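PDB 2WY4: single domain haemoglobin from Campylobacter jejuni, which binds a heme b and probably oxygen through it, as a single-domain member of the globin family, and may act in nitric oxide detoxification. Local coordinates for residues A81-H84 with V85-V89. Numbering follows the deposited sequence.
Sequences AITH and VNLGV. With HEM (protoporphyrin IX containing Fe), chain B.
The imidazole of H84 points at the heme iron with V89 beside it: CG2 of V89 approaches it obliquely, 3.9 Å from H84 CG, while heme NB lies at the ring's edge, near its plane. H84 is the proximal histidine of this globin, its NE2 binding the iron at 2.1 Å; cyanide sits in the pocket of Y28, F42 and Q52. ND1 is hydrogen-bonded to E134, so the ring is gripped at both nitrogens and its rotation is fixed. V89 also reaches the porphyrin, with CG1 3.7 Å from heme C3C.

One residue earlier, T83 turns its hydroxyl to one heme propionate. With chi1 at -68°, OG1 sits beside the backbone N and donates to O2A at 2.7 Å, and CG2 packs against the other propionate arm. L87 joins it there, CD1 lying 3.5 Å from heme CAD.

Behind these side chains the helix ends in a Schellman motif. G88 takes a positive phi (77°), its N bonds back to V85 O at 3.1 Å, and V89 N reaches back to H84 O over 2.9 Å in a fairly straight bond (162°). That turn brings V89, five residues on, back beside H84.

The end of helix 74-86, the F helix of the globin fold, and the turn after it line part of the proximal side of the heme. A81 and V85 pack on helix 113-139, which also supplies E134, whereas H84 and V89 meet Y94 of helix 94-109.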
ATOM      1  N   ALA A  81       6.249  -7.681  -7.095  1.00 14.61           N
ATOM      2  CA  ALA A  81       6.059  -9.054  -6.632  1.00 15.27           C
ATOM      3  C   ALA A  81       7.375  -9.798  -6.456  1.00 15.68           C
ATOM      4  O   ALA A  81       7.463 -10.704  -5.614  1.00 16.99           O
ATOM      5  CB  ALA A  81       5.228  -9.757  -7.604  1.00 15.69           C
ATOM      6  N   ILE A  82       8.391  -9.480  -7.263  1.00 15.73           N
ATOM      7  CA  ILE A  82       9.650 -10.175  -7.146  1.00 16.07           C
ATOM      8  C   ILE A  82      10.280  -9.872  -5.796  1.00 15.92           C
ATOM      9  O   ILE A  82      10.799 -10.755  -5.102  1.00 16.30           O
ATOM     10  CB  ILE A  82      10.589  -9.740  -8.260  1.00 16.53           C
ATOM     11  CG1 ILE A  82      10.045 -10.188  -9.620  1.00 19.09           C
ATOM     12  CG2 ILE A  82      12.001 -10.285  -8.046  1.00 18.73           C
ATOM     13  CD1 ILE A  82      10.751  -9.473 -10.771  1.00 20.18           C
ATOM     14  N   THR A  83      10.213  -8.617  -5.393  1.00 14.87           N
ATOM     15  CA  THR A  83      10.765  -8.242  -4.096  1.00 14.74           C
ATOM     16  C   THR A  83      10.008  -8.923  -2.972  1.00 14.31           C
ATOM     17  O   THR A  83      10.589  -9.541  -2.076  1.00 14.40           O
ATOM     18  CB  THR A  83      10.651  -6.730  -3.925  1.00 15.18           C
ATOM     19  OG1 THR A  83      11.536  -6.109  -4.856  1.00 15.47           O
ATOM     20  CG2 THR A  83      11.079  -6.286  -2.532  1.00 14.09           C
ATOM     21  N   HIS A  84       8.694  -8.845  -3.049  1.00 13.59           N
ATOM     22  CA  HIS A  84       7.851  -9.428  -2.015  1.00 13.76           C
ATOM     23  C   HIS A  84       8.065 -10.939  -1.871  1.00 14.17           C
ATOM     24  O   HIS A  84       8.251 -11.433  -0.760  1.00 14.82           O
ATOM     25  CB  HIS A  84       6.402  -9.146  -2.362  1.00 13.95           C
ATOM     26  CG  HIS A  84       5.946  -7.752  -2.041  1.00 13.53           C
ATOM     27  ND1 HIS A  84       4.707  -7.271  -2.423  1.00 11.99           N
ATOM     28  CD2 HIS A  84       6.547  -6.746  -1.365  1.00 13.49           C
ATOM     29  CE1 HIS A  84       4.556  -6.039  -1.960  1.00 12.49           C
ATOM     30  NE2 HIS A  84       5.670  -5.691  -1.334  1.00 11.53           N
ATOM     31  N   VAL A  85       8.007 -11.668  -2.985  1.00 14.35           N
ATOM     32  CA  VAL A  85       8.210 -13.115  -2.902  1.00 14.56           C
ATOM     33  C   VAL A  85       9.617 -13.442  -2.390  1.00 14.91           C
ATOM     34  O   VAL A  85       9.778 -14.304  -1.513  1.00 15.02           O
ATOM     35  CB  VAL A  85       7.880 -13.787  -4.235  1.00 14.63           C
ATOM     36  CG1 VAL A  85       8.355 -15.232  -4.238  1.00 15.62           C
ATOM     37  CG2 VAL A  85       6.352 -13.695  -4.469  1.00 14.24           C
ATOM     38  N   ASN A  86      10.642 -12.759  -2.907  1.00 14.50           N
ATOM     39  CA  ASN A  86      11.988 -13.009  -2.422  1.00 14.31           C
ATOM     40  C   ASN A  86      12.165 -12.770  -0.911  1.00 14.30           C
ATOM     41  O   ASN A  86      12.993 -13.419  -0.253  1.00 14.70           O
ATOM     42  CB  ASN A  86      12.955 -12.151  -3.204  1.00 14.53           C
ATOM     43  CG  ASN A  86      13.357 -12.803  -4.475  1.00 17.11           C
ATOM     44  OD1 ASN A  86      13.394 -14.019  -4.548  1.00 22.09           O
ATOM     45  ND2 ASN A  86      13.691 -12.004  -5.471  1.00 17.19           N
ATOM     46  N   LEU A  87      11.393 -11.848  -0.349  1.00 14.31           N
ATOM     47  CA  LEU A  87      11.506 -11.550   1.078  1.00 15.03           C
ATOM     48  C   LEU A  87      10.507 -12.295   1.964  1.00 15.14           C
ATOM     49  O   LEU A  87      10.484 -12.104   3.171  1.00 16.49           O
ATOM     50  CB  LEU A  87      11.376 -10.043   1.293  1.00 15.03           C
ATOM     51  CG  LEU A  87      12.648  -9.296   0.849  1.00 16.97           C
ATOM     52  CD1 LEU A  87      12.463  -7.801   0.870  1.00 15.79           C
ATOM     53  CD2 LEU A  87      13.861  -9.712   1.716  1.00 18.74           C
ATOM     54  N   GLY A  88       9.721 -13.171   1.361  1.00 14.58           N
ATOM     55  CA  GLY A  88       8.777 -13.999   2.105  1.00 15.23           C
ATOM     56  C   GLY A  88       7.517 -13.306   2.540  1.00 15.26           C
ATOM     57  O   GLY A  88       6.937 -13.684   3.563  1.00 17.06           O
ATOM     58  N   VAL A  89       7.080 -12.311   1.772  1.00 15.04           N
ATOM     59  CA  VAL A  89       5.795 -11.688   2.003  1.00 14.32           C
ATOM     60  C   VAL A  89       4.721 -12.722   1.685  1.00 14.50           C
ATOM     61  O   VAL A  89       4.656 -13.269   0.582  1.00 15.85           O
ATOM     62  CB  VAL A  89       5.617 -10.473   1.102  1.00 13.21           C
ATOM     63  CG1 VAL A  89       4.212  -9.944   1.220  1.00 13.12           C
ATOM     64  CG2 VAL A  89       6.660  -9.409   1.429  1.00 13.69           C
TER
HETATM   65  CHA HEM B 150       8.902  -3.422  -1.017  1.00 10.86           C
HETATM   66  CHB HEM B 150       4.564  -1.862  -2.389  1.00 10.61           C
HETATM   67  CHC HEM B 150       2.522  -4.905   0.739  1.00 11.96           C
HETATM   68  CHD HEM B 150       6.897  -5.974   2.552  1.00 10.33           C
HETATM   69  C1A HEM B 150       7.932  -2.803  -1.712  1.00 10.31           C
HETATM   70  C2A HEM B 150       8.104  -1.877  -2.791  1.00 11.22           C
HETATM   71  C3A HEM B 150       6.900  -1.416  -3.178  1.00 11.36           C
HETATM   72  C4A HEM B 150       5.934  -2.063  -2.312  1.00 11.08           C
HETATM   73  CMA HEM B 150       6.616  -0.424  -4.316  1.00 11.82           C
HETATM   74  CAA HEM B 150       9.474  -1.499  -3.405  1.00 12.48           C
HETATM   75  CBA HEM B 150      10.146  -2.703  -4.070  1.00 14.21           C
HETATM   76  CGA HEM B 150       9.939  -2.890  -5.537  1.00 17.75           C
HETATM   77  O1A HEM B 150       9.488  -1.940  -6.230  1.00 19.71           O
HETATM   78  O2A HEM B 150      10.298  -4.016  -6.034  1.00 19.80           O
HETATM   79  C1B HEM B 150       3.637  -2.530  -1.635  1.00 11.65           C
HETATM   80  C2B HEM B 150       2.231  -2.389  -1.754  1.00 11.68           C
HETATM   81  C3B HEM B 150       1.661  -3.242  -0.885  1.00 11.05           C
HETATM   82  C4B HEM B 150       2.694  -3.937  -0.200  1.00 12.16           C
HETATM   83  CMB HEM B 150       1.529  -1.378  -2.651  1.00 12.57           C
HETATM   84  CAB HEM B 150       0.179  -3.468  -0.560  1.00 11.59           C
HETATM   85  CBB HEM B 150      -0.738  -3.561  -1.506  1.00 14.19           C
HETATM   86  C1C HEM B 150       3.502  -5.518   1.485  1.00 11.56           C
HETATM   87  C2C HEM B 150       3.367  -6.511   2.491  1.00 12.40           C
HETATM   88  C3C HEM B 150       4.566  -6.762   2.974  1.00 13.14           C
HETATM   89  C4C HEM B 150       5.533  -5.915   2.323  1.00 11.73           C
HETATM   90  CMC HEM B 150       2.044  -7.199   2.862  1.00 11.48           C
HETATM   91  CAC HEM B 150       4.891  -7.763   4.070  1.00 14.29           C
HETATM   92  CBC HEM B 150       5.466  -7.329   5.199  1.00 14.64           C
HETATM   93  C1D HEM B 150       7.822  -5.371   1.723  1.00 11.92           C
HETATM   94  C2D HEM B 150       9.214  -5.473   1.945  1.00 12.11           C
HETATM   95  C3D HEM B 150       9.876  -4.704   0.858  1.00 11.71           C
HETATM   96  C4D HEM B 150       8.794  -4.216   0.068  1.00 11.50           C
HETATM   97  CMD HEM B 150       9.892  -6.236   3.061  1.00 12.91           C
HETATM   98  CAD HEM B 150      11.358  -4.457   0.636  1.00 12.14           C
HETATM   99  CBD HEM B 150      11.672  -3.022   1.051  1.00 12.89           C
HETATM  100  CGD HEM B 150      13.137  -2.732   1.187  1.00 11.87           C
HETATM  101  O1D HEM B 150      13.500  -2.114   2.195  1.00 12.50           O
HETATM  102  O2D HEM B 150      13.896  -3.109   0.255  1.00 14.61           O
HETATM  103  NA  HEM B 150       6.590  -2.908  -1.414  1.00 11.04           N
HETATM  104  NB  HEM B 150       3.902  -3.491  -0.693  1.00 11.49           N
HETATM  105  NC  HEM B 150       4.841  -5.168   1.395  1.00 12.14           N
HETATM  106  ND  HEM B 150       7.580  -4.607   0.605  1.00 12.34           N
HETATM  107 FE   HEM B 150       5.734  -4.052  -0.043  1.00 12.78          FE